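Local coordinates for envelope glycoprotein (Bourbon virus, PDB 5ZKX) that probably drives fusion of the viral and host membranes during entry, as a class III fusion glycoprotein of the gp64 family, here in its postfusion trimer, at residues A[48-53]-A[185-190]. Numbering follows the deposited sequence.
Sequences YRAYWR and DGEFSY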
loop_
_atom_site.group_PDB
_atom_site.type_symbol
_atom_site.label_atom_id
_atom_site.label_comp_id
_atom_site.label_asym_id
_atom_site.label_seq_id
_atom_site.Cartn_x
_atom_site.Cartn_y
_atom_site.Cartn_z
ATOM N N TYR A 48 -8.283 -30.878 4.719
ATOM C CA TYR A 48 -7.274 -31.455 5.590
ATOM C C TYR A 48 -7.910 -32.501 6.494
ATOM O O TYR A 48 -9.115 -32.479 6.754
ATOM C CB TYR A 48 -6.564 -30.381 6.428
ATOM C CG TYR A 48 -7.408 -29.710 7.484
ATOM C CD1 TYR A 48 -7.469 -30.212 8.776
ATOM C CD2 TYR A 48 -8.119 -28.553 7.199
ATOM C CE1 TYR A 48 -8.229 -29.594 9.746
ATOM C CE2 TYR A 48 -8.880 -27.926 8.166
ATOM C CZ TYR A 48 -8.931 -28.450 9.437
ATOM O OH TYR A 48 -9.686 -27.832 10.404
ATOM N N ARG A 49 -7.078 -33.428 6.956
ATOM C CA ARG A 49 -7.512 -34.462 7.880
ATOM C C ARG A 49 -6.290 -35.042 8.570
ATOM O O ARG A 49 -5.257 -35.263 7.933
ATOM C CB ARG A 49 -8.292 -35.573 7.170
ATOM C CG ARG A 49 -8.640 -36.745 8.073
ATOM C CD ARG A 49 -9.534 -37.745 7.370
ATOM N NE ARG A 49 -8.916 -38.293 6.168
ATOM C CZ ARG A 49 -9.591 -38.924 5.215
ATOM N NH1 ARG A 49 -10.902 -39.081 5.331
ATOM N NH2 ARG A 49 -8.959 -39.395 4.147
ATOM N N ALA A 50 -6.416 -35.278 9.873
ATOM C CA ALA A 50 -5.373 -35.933 10.647
ATOM C C ALA A 50 -6.022 -36.589 11.858
ATOM O O ALA A 50 -7.192 -36.354 12.167
ATOM C CB ALA A 50 -4.282 -34.948 11.076
ATOM N N TYR A 51 -5.242 -37.419 12.543
ATOM C CA TYR A 51 -5.709 -38.031 13.775
ATOM C C TYR A 51 -4.581 -38.079 14.795
ATOM O O TYR A 51 -3.420 -38.321 14.453
ATOM C CB TYR A 51 -6.285 -39.441 13.531
ATOM C CG TYR A 51 -5.305 -40.499 13.058
ATOM C CD1 TYR A 51 -4.539 -41.220 13.964
ATOM C CD2 TYR A 51 -5.181 -40.805 11.708
ATOM C CE1 TYR A 51 -3.659 -42.194 13.541
ATOM C CE2 TYR A 51 -4.302 -41.783 11.275
ATOM C CZ TYR A 51 -3.545 -42.474 12.199
ATOM O OH TYR A 51 -2.665 -43.446 11.781
ATOM N N TRP A 52 -4.940 -37.825 16.046
ATOM C CA TRP A 52 -4.037 -38.003 17.171
ATOM C C TRP A 52 -4.273 -39.381 17.777
ATOM O O TRP A 52 -5.411 -39.733 18.104
ATOM C CB TRP A 52 -4.271 -36.911 18.214
ATOM C CG TRP A 52 -3.712 -37.229 19.555
ATOM C CD1 TRP A 52 -4.389 -37.739 20.626
ATOM C CD2 TRP A 52 -2.355 -37.059 19.979
ATOM N NE1 TRP A 52 -3.535 -37.897 21.690
ATOM C CE2 TRP A 52 -2.280 -37.485 21.317
ATOM C CE3 TRP A 52 -1.195 -36.590 19.354
ATOM C CZ2 TRP A 52 -1.094 -37.455 22.043
ATOM C CZ3 TRP A 52 -0.018 -36.561 20.077
ATOM C CH2 TRP A 52 0.023 -36.991 21.406
ATOM N N ARG A 53 -3.204 -40.163 17.910
ATOM C CA ARG A 53 -3.288 -41.511 18.455
ATOM C C ARG A 53 -2.383 -41.626 19.670
ATOM O O ARG A 53 -1.223 -41.211 19.623
ATOM C CB ARG A 53 -2.903 -42.559 17.408
ATOM C CG ARG A 53 -2.745 -43.966 17.970
ATOM C CD ARG A 53 -1.788 -44.787 17.127
ATOM N NE ARG A 53 -2.414 -45.258 15.895
ATOM C CZ ARG A 53 -1.744 -45.576 14.792
ATOM N NH1 ARG A 53 -0.421 -45.472 14.761
ATOM N NH2 ARG A 53 -2.397 -46.000 13.718
ATOM N N ASP A 185 -0.089 -32.194 0.492
ATOM C CA ASP A 185 1.038 -31.701 1.288
ATOM C C ASP A 185 0.705 -31.927 2.759
ATOM O O ASP A 185 -0.048 -31.151 3.354
ATOM C CB ASP A 185 1.324 -30.230 1.004
ATOM C CG ASP A 185 2.708 -29.797 1.474
ATOM O OD1 ASP A 185 3.293 -30.477 2.342
ATOM O OD2 ASP A 185 3.210 -28.768 0.976
ATOM N N GLY A 186 1.270 -32.981 3.335
ATOM C CA GLY A 186 1.042 -33.267 4.742
ATOM C C GLY A 186 -0.417 -33.566 5.013
ATOM O O GLY A 186 -0.990 -34.521 4.478
ATOM N N GLU A 187 -1.037 -32.738 5.860
ATOM C CA GLU A 187 -2.443 -32.912 6.210
ATOM C C GLU A 187 -3.378 -32.519 5.078
ATOM O O GLU A 187 -4.512 -33.008 5.029
ATOM C CB GLU A 187 -2.790 -32.069 7.439
ATOM C CG GLU A 187 -2.679 -32.786 8.767
ATOM C CD GLU A 187 -2.971 -31.872 9.947
ATOM O OE1 GLU A 187 -2.075 -31.685 10.797
ATOM O OE2 GLU A 187 -4.096 -31.337 10.025
ATOM N N PHE A 188 -2.936 -31.649 4.180
ATOM C CA PHE A 188 -3.830 -30.959 3.266
ATOM C C PHE A 188 -3.811 -31.596 1.885
ATOM O O PHE A 188 -2.799 -32.141 1.440
ATOM C CB PHE A 188 -3.451 -29.482 3.156
ATOM C CG PHE A 188 -3.579 -28.723 4.447
ATOM C CD1 PHE A 188 -4.703 -27.958 4.708
ATOM C CD2 PHE A 188 -2.573 -28.769 5.397
ATOM C CE1 PHE A 188 -4.821 -27.259 5.892
ATOM C CE2 PHE A 188 -2.687 -28.072 6.581
ATOM C CZ PHE A 188 -3.811 -27.319 6.829
ATOM N N SER A 189 -4.955 -31.520 1.214
ATOM C CA SER A 189 -5.093 -31.897 -0.182
ATOM C C SER A 189 -5.746 -30.743 -0.927
ATOM O O SER A 189 -6.693 -30.125 -0.428
ATOM C CB SER A 189 -5.923 -33.179 -0.347
ATOM O OG SER A 189 -5.173 -34.325 0.021
ATOM N N TYR A 190 -5.232 -30.452 -2.118
ATOM C CA TYR A 190 -5.685 -29.323 -2.916
ATOM C C TYR A 190 -6.151 -29.815 -4.275
ATOM O O TYR A 190 -5.442 -30.578 -4.941
ATOM C CB TYR A 190 -4.575 -28.292 -3.089
ATOM C CG TYR A 190 -3.887 -27.890 -1.806
ATOM C CD1 TYR A 190 -4.271 -26.748 -1.123
ATOM C CD2 TYR A 190 -2.844 -28.645 -1.288
ATOM C CE1 TYR A 190 -3.641 -26.373 0.042
ATOM C CE2 TYR A 190 -2.210 -28.278 -0.126
ATOM C CZ TYR A 190 -2.614 -27.140 0.537
ATOM O OH TYR A 190 -1.982 -26.765 1.700
#
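Tyr-48 and Phe-188 form an antiparallel, non-hydrogen-bonded beta pair where the start of strand 188-192 meets the long strand 44-58. The CA atoms of Tyr-48 and Phe-188 lie 4.2 Å apart, and both side chains rise from the same face of the sheet, against helix 422-437. The backbone link is a hydrogen bond from Arg-49 N to Glu-187 O, 3.2 Å long, with the donor tilted 31° from the carbonyl plane. The same oxygen, Glu-187 O, also takes a CA-H...O contact from Tyr-48 CA. Two neighbouring groups of one strand therefore converge on a single carbonyl.

Tyr-48 CB sits over one face of the Phe-188 ring, 3.8 Å from its centroid, in a CH-pi contact. A chi1 of 69° turns the Tyr-48 ring in between the two main-chain branches at its CA. The two side chains run side by side. Their rings meet obliquely, with planes at 47°.

Strands 182-185 and 188-192 make a beta hairpin. A type II' turn from Asp-185 to Phe-188 closes it, with Gly-186 at positive phi. Hydrogen bonds run both ways between the backbones of Asp-185 and Phe-188. The hairpin adds to the antiparallel sheet through strand 44-58.

Glu-187 lies in the turn, and its side chain reaches across to strand 44-58. Its CG and CD pack on the methyl of Ala-50, with Glu-187 CD 3.5 Å from Ala-50 CB. Glu-187 OE2 lies 3.8 Å from Tyr-48 CD1 and forms a salt bridge with Arg-142 of strand 134-148, to which Tyr-48 and Ala-50 make backbone hydrogen bonds. The side chain of Arg-49 leaves the strand pointing away from the hairpin, and its guanidinium group forms a salt bridge with Glu-81 and hydrogen-bonds to the carbonyls of Lys-75 and Tyr-92.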